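Local coordinates for manganese-binding protein (PDB 6NSI) that binds iron, manganese and nickel ions, with a preference for ferrous iron, and delivers them to the membrane permease of an ABC transporter for import, at residues 159-171 against 217-229. Residues are numbered along the deposited sequence; the frame is centred on the assembly and turned at random.
Sequences EKNRYLVTGHNAF and YISANDVEVVFLE. With NA (sodium ion), chain C; FE (Fe (III) ion), chain B.
Tyr217, near the end of helix 208-221, sets its OH against the ring edge of Tyr163, 3.3 Å from CD1, while its CE1 packs on CG2 of Val165; the same hydroxyl is hydrogen-bonded to Ser192 O. Ser219 O, together with Asp222 OD1, binds a sodium ion. Asn221 lies flat over one face of the Tyr163 ring, its amide plane only 10° from the ring plane and its CB 4.0 Å from the ring centroid in a CH-pi contact. Val223 sets CG2 against Tyr163 CB and CG1 against Val165 CG2. At Val225 a water links its O to Tyr163 O and Val165 N. Val226 meets the other branch of Val165, CG1 to CG1 at 3.7 Å, and Phe227 N donates a hydrogen bond to Val165 O (2.9 Å), while Phe227 CD1 touches Leu164 CD1. Glu229, extended beyond CG, accepts two hydrogen bonds from His168: N to OE2 (2.8 Å), tying down the backbone, and ND1 to the syn lone pair of OE1 (2.6 Å), short but bent to 132° at the hydrogen. Ser259 OG is also hydrogen-bonded to OE1. Held at ND1 by OE1 and at NE2 by the iron, the ring is fixed in rotation, and the carboxylate probably makes the imidazole a stronger donor to the metal. This is a carboxylate-histidine-metal triad, Glu229 being the second-shell residue, in the His36, His102, His168 and Asp260 site of a family 9 solute-binding protein.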
loop_
_atom_site.group_PDB
_atom_site.type_symbol
_atom_site.label_atom_id
_atom_site.label_comp_id
_atom_site.label_asym_id
_atom_site.label_seq_id
_atom_site.Cartn_x
_atom_site.Cartn_y
_atom_site.Cartn_z
ATOM N N GLU A 159 -2.290 -19.651 -13.400
ATOM C CA GLU A 159 -1.971 -20.054 -12.035
ATOM C C GLU A 159 -0.495 -20.427 -11.873
ATOM O O GLU A 159 0.097 -20.178 -10.818
ATOM C CB GLU A 159 -2.863 -21.216 -11.614
ATOM C CG GLU A 159 -2.632 -21.698 -10.190
ATOM C CD GLU A 159 -3.453 -22.936 -9.846
ATOM O OE1 GLU A 159 -3.587 -23.847 -10.715
ATOM O OE2 GLU A 159 -3.962 -22.993 -8.700
ATOM N N LYS A 160 0.113 -21.045 -12.893
ATOM C CA LYS A 160 1.537 -21.378 -12.806
ATOM C C LYS A 160 2.435 -20.139 -12.695
ATOM O O LYS A 160 3.618 -20.280 -12.357
ATOM C CB LYS A 160 1.960 -22.217 -14.028
ATOM C CG LYS A 160 1.958 -21.414 -15.341
ATOM C CD LYS A 160 2.637 -22.136 -16.506
ATOM C CE LYS A 160 2.768 -21.181 -17.699
ATOM N NZ LYS A 160 2.988 -21.864 -19.000
ATOM N N ASN A 161 1.923 -18.944 -12.973
ATOM C CA ASN A 161 2.722 -17.724 -12.928
ATOM C C ASN A 161 2.408 -16.826 -11.734
ATOM O O ASN A 161 2.997 -15.740 -11.633
ATOM C CB ASN A 161 2.519 -16.898 -14.196
ATOM C CG ASN A 161 3.124 -17.526 -15.432
ATOM O OD1 ASN A 161 3.949 -18.445 -15.364
ATOM N ND2 ASN A 161 2.731 -16.999 -16.588
ATOM N N ARG A 162 1.508 -17.244 -10.833
ATOM C CA ARG A 162 1.017 -16.390 -9.741
ATOM C C ARG A 162 2.015 -16.406 -8.584
ATOM O O ARG A 162 1.773 -16.942 -7.501
ATOM C CB ARG A 162 -0.366 -16.844 -9.295
ATOM C CG ARG A 162 -1.465 -16.414 -10.261
ATOM C CD ARG A 162 -2.809 -17.113 -9.933
ATOM N NE ARG A 162 -3.705 -17.080 -11.099
ATOM C CZ ARG A 162 -4.959 -17.527 -11.098
ATOM N NH1 ARG A 162 -5.476 -18.060 -9.997
ATOM N NH2 ARG A 162 -5.700 -17.446 -12.202
ATOM N N TYR A 163 3.171 -15.805 -8.844
ATOM C CA TYR A 163 4.288 -15.783 -7.901
ATOM C C TYR A 163 4.926 -14.420 -8.091
ATOM O O TYR A 163 5.462 -14.138 -9.176
ATOM C CB TYR A 163 5.282 -16.925 -8.172
ATOM C CG TYR A 163 4.669 -18.285 -7.916
ATOM C CD1 TYR A 163 4.630 -18.812 -6.633
ATOM C CD2 TYR A 163 4.088 -19.016 -8.951
ATOM C CE1 TYR A 163 4.042 -20.048 -6.376
ATOM C CE2 TYR A 163 3.495 -20.255 -8.714
ATOM C CZ TYR A 163 3.479 -20.761 -7.426
ATOM O OH TYR A 163 2.900 -21.975 -7.180
ATOM N N LEU A 164 4.809 -13.568 -7.071
ATOM C CA LEU A 164 5.099 -12.140 -7.172
ATOM C C LEU A 164 6.396 -11.815 -6.431
ATOM O O LEU A 164 6.427 -11.791 -5.192
ATOM C CB LEU A 164 3.931 -11.318 -6.619
ATOM C CG LEU A 164 4.124 -9.797 -6.620
ATOM C CD1 LEU A 164 4.386 -9.267 -8.036
ATOM C CD2 LEU A 164 2.906 -9.152 -5.989
ATOM N N VAL A 165 7.454 -11.538 -7.189
ATOM C CA VAL A 165 8.765 -11.230 -6.621
ATOM C C VAL A 165 8.970 -9.721 -6.711
ATOM O O VAL A 165 9.038 -9.164 -7.812
ATOM C CB VAL A 165 9.892 -11.986 -7.349
ATOM C CG1 VAL A 165 11.256 -11.639 -6.722
ATOM C CG2 VAL A 165 9.651 -13.506 -7.314
ATOM N N THR A 166 9.074 -9.052 -5.568
ATOM C CA THR A 166 9.210 -7.602 -5.534
ATOM C C THR A 166 10.422 -7.184 -4.706
ATOM O O THR A 166 11.137 -8.013 -4.142
ATOM C CB THR A 166 7.962 -6.936 -4.953
ATOM O OG1 THR A 166 7.863 -7.285 -3.561
ATOM C CG2 THR A 166 6.715 -7.398 -5.715
ATOM N N GLY A 167 10.635 -5.860 -4.654
ATOM C CA GLY A 167 11.794 -5.321 -3.960
ATOM C C GLY A 167 11.724 -5.512 -2.455
ATOM O O GLY A 167 12.680 -6.003 -1.841
ATOM N N HIS A 168 10.616 -5.072 -1.830
ATOM C CA HIS A 168 10.350 -5.398 -0.432
ATOM C C HIS A 168 8.929 -5.927 -0.303
ATOM O O HIS A 168 8.188 -6.022 -1.284
ATOM C CB HIS A 168 10.632 -4.214 0.523
ATOM C CG HIS A 168 9.579 -3.138 0.580
ATOM N ND1 HIS A 168 9.257 -2.336 -0.501
ATOM C CD2 HIS A 168 8.877 -2.644 1.634
ATOM C CE1 HIS A 168 8.360 -1.436 -0.127
ATOM N NE2 HIS A 168 8.115 -1.601 1.159
ATOM N N ASN A 169 8.587 -6.296 0.929
ATOM C CA ASN A 169 7.333 -6.979 1.254
ATOM C C ASN A 169 6.222 -5.943 1.458
ATOM O O ASN A 169 5.760 -5.677 2.563
ATOM C CB ASN A 169 7.523 -7.861 2.487
ATOM C CG ASN A 169 6.305 -8.697 2.791
ATOM O OD1 ASN A 169 5.421 -8.851 1.941
ATOM N ND2 ASN A 169 6.232 -9.228 4.015
ATOM N N ALA A 170 5.794 -5.360 0.340
ATOM C CA ALA A 170 4.721 -4.380 0.325
ATOM C C ALA A 170 3.440 -4.907 -0.308
ATOM O O ALA A 170 2.426 -4.203 -0.282
ATOM C CB ALA A 170 5.159 -3.111 -0.426
ATOM N N PHE A 171 3.452 -6.119 -0.866
ATOM C CA PHE A 171 2.303 -6.630 -1.605
ATOM C C PHE A 171 1.726 -7.909 -0.994
ATOM O O PHE A 171 1.068 -8.695 -1.690
ATOM C CB PHE A 171 2.685 -6.838 -3.070
ATOM C CG PHE A 171 3.136 -5.561 -3.756
ATOM C CD1 PHE A 171 4.482 -5.209 -3.787
ATOM C CD2 PHE A 171 2.208 -4.709 -4.348
ATOM C CE1 PHE A 171 4.900 -4.034 -4.413
ATOM C CE2 PHE A 171 2.615 -3.528 -4.976
ATOM C CZ PHE A 171 3.960 -3.194 -5.017
ATOM N N TYR A 217 13.760 -19.426 -4.672
ATOM C CA TYR A 217 12.328 -19.285 -4.937
ATOM C C TYR A 217 12.061 -19.091 -6.422
ATOM O O TYR A 217 11.134 -19.694 -6.974
ATOM C CB TYR A 217 11.776 -18.112 -4.133
ATOM C CG TYR A 217 10.307 -17.763 -4.312
ATOM C CD1 TYR A 217 9.885 -16.970 -5.378
ATOM C CD2 TYR A 217 9.360 -18.146 -3.366
ATOM C CE1 TYR A 217 8.535 -16.587 -5.517
ATOM C CE2 TYR A 217 8.000 -17.778 -3.500
ATOM C CZ TYR A 217 7.605 -17.000 -4.578
ATOM O OH TYR A 217 6.273 -16.600 -4.729
ATOM N N ILE A 218 12.850 -18.236 -7.080
ATOM C CA ILE A 218 12.659 -17.990 -8.512
ATOM C C ILE A 218 12.826 -19.289 -9.298
ATOM O O ILE A 218 12.025 -19.610 -10.183
ATOM C CB ILE A 218 13.637 -16.898 -8.993
ATOM C CG1 ILE A 218 13.116 -15.509 -8.651
ATOM C CG2 ILE A 218 13.931 -17.021 -10.493
ATOM C CD1 ILE A 218 14.197 -14.449 -8.807
ATOM N N SER A 219 13.842 -20.075 -8.963
ATOM C CA SER A 219 14.067 -21.304 -9.708
ATOM C C SER A 219 13.067 -22.395 -9.318
ATOM O O SER A 219 12.655 -23.184 -10.177
ATOM C CB SER A 219 15.519 -21.765 -9.524
ATOM O OG SER A 219 15.653 -22.561 -8.372
ATOM N N ALA A 220 12.628 -22.433 -8.059
ATOM C CA ALA A 220 11.644 -23.434 -7.660
ATOM C C ALA A 220 10.306 -23.185 -8.338
ATOM O O ALA A 220 9.642 -24.131 -8.768
ATOM C CB ALA A 220 11.471 -23.447 -6.138
ATOM N N ASN A 221 9.898 -21.920 -8.450
ATOM C CA ASN A 221 8.607 -21.566 -9.028
ATOM C C ASN A 221 8.697 -21.142 -10.486
ATOM O O ASN A 221 7.684 -20.735 -11.060
ATOM C CB ASN A 221 7.953 -20.465 -8.197
ATOM C CG ASN A 221 7.656 -20.922 -6.790
ATOM O OD1 ASN A 221 8.032 -20.273 -5.810
ATOM N ND2 ASN A 221 7.020 -22.067 -6.681
ATOM N N ASP A 222 9.879 -21.235 -11.096
ATOM C CA ASP A 222 10.061 -20.861 -12.500
ATOM C C ASP A 222 9.539 -19.458 -12.770
ATOM O O ASP A 222 8.842 -19.212 -13.755
ATOM C CB ASP A 222 9.384 -21.871 -13.427
ATOM C CG ASP A 222 9.908 -23.258 -13.229
ATOM O OD1 ASP A 222 11.141 -23.405 -13.308
ATOM O OD2 ASP A 222 9.102 -24.194 -13.001
ATOM N N VAL A 223 9.865 -18.528 -11.869
ATOM C CA VAL A 223 9.493 -17.137 -12.060
ATOM C C VAL A 223 10.327 -16.559 -13.200
ATOM O O VAL A 223 11.553 -16.715 -13.225
ATOM C CB VAL A 223 9.714 -16.358 -10.748
ATOM C CG1 VAL A 223 9.467 -14.896 -10.950
ATOM C CG2 VAL A 223 8.833 -16.892 -9.623
ATOM N N GLU A 224 9.678 -15.871 -14.147
ATOM C CA GLU A 224 10.404 -15.329 -15.286
ATOM C C GLU A 224 10.671 -13.836 -15.180
ATOM O O GLU A 224 11.533 -13.321 -15.905
ATOM C CB GLU A 224 9.639 -15.596 -16.590
ATOM C CG GLU A 224 9.355 -17.054 -16.858
ATOM C CD GLU A 224 8.295 -17.221 -17.938
ATOM O OE1 GLU A 224 8.375 -16.515 -18.970
ATOM O OE2 GLU A 224 7.362 -18.022 -17.739
ATOM N N VAL A 225 9.964 -13.135 -14.294
ATOM C CA VAL A 225 10.086 -11.693 -14.175
ATOM C C VAL A 225 9.992 -11.303 -12.703
ATOM O O VAL A 225 9.281 -11.933 -11.910
ATOM C CB VAL A 225 9.007 -10.988 -15.040
ATOM C CG1 VAL A 225 7.646 -11.570 -14.738
ATOM C CG2 VAL A 225 9.041 -9.475 -14.844
ATOM N N VAL A 226 10.742 -10.259 -12.337
ATOM C CA VAL A 226 10.726 -9.688 -10.998
ATOM C C VAL A 226 10.427 -8.196 -11.134
ATOM O O VAL A 226 10.664 -7.591 -12.177
ATOM C CB VAL A 226 12.066 -9.933 -10.273
ATOM C CG1 VAL A 226 12.397 -11.428 -10.265
ATOM C CG2 VAL A 226 13.189 -9.164 -10.970
ATOM N N PHE A 227 9.928 -7.593 -10.059
ATOM C CA PHE A 227 9.389 -6.237 -10.128
ATOM C C PHE A 227 10.195 -5.272 -9.260
ATOM O O PHE A 227 10.154 -5.355 -8.029
ATOM C CB PHE A 227 7.921 -6.222 -9.702
ATOM C CG PHE A 227 7.019 -7.023 -10.607
ATOM C CD1 PHE A 227 6.867 -8.402 -10.421
ATOM C CD2 PHE A 227 6.320 -6.402 -11.642
ATOM C CE1 PHE A 227 6.013 -9.147 -11.245
ATOM C CE2 PHE A 227 5.454 -7.155 -12.487
ATOM C CZ PHE A 227 5.313 -8.514 -12.284
ATOM N N LEU A 228 10.851 -4.315 -9.906
ATOM C CA LEU A 228 11.434 -3.162 -9.226
ATOM C C LEU A 228 10.340 -2.258 -8.689
ATOM O O LEU A 228 9.233 -2.221 -9.223
ATOM C CB LEU A 228 12.297 -2.354 -10.197
ATOM C CG LEU A 228 13.430 -3.154 -10.837
ATOM C CD1 LEU A 228 13.980 -2.401 -12.044
ATOM C CD2 LEU A 228 14.508 -3.351 -9.809
ATOM N N GLU A 229 10.672 -1.499 -7.635
ATOM C CA GLU A 229 9.770 -0.509 -7.061
ATOM C C GLU A 229 10.394 0.872 -7.146
ATOM O O GLU A 229 11.598 1.044 -6.920
ATOM C CB GLU A 229 9.421 -0.805 -5.591
ATOM C CG GLU A 229 8.799 -2.178 -5.371
ATOM C CD GLU A 229 8.964 -2.668 -3.941
ATOM O OE1 GLU A 229 9.084 -1.813 -3.027
ATOM O OE2 GLU A 229 8.962 -3.905 -3.732
HETATM NA NA NA C . 12.877 -24.423 -12.107
HETATM FE FE FE B . 6.768 -0.397 2.497
HETATM O O HOH W 1 6.034 -18.975 -12.385
HETATM O O HOH W 2 4.998 -22.366 -11.459
HETATM O O HOH W 3 7.242 -12.177 -9.983
HETATM O O HOH W 4 10.934 -25.608 -11.038
#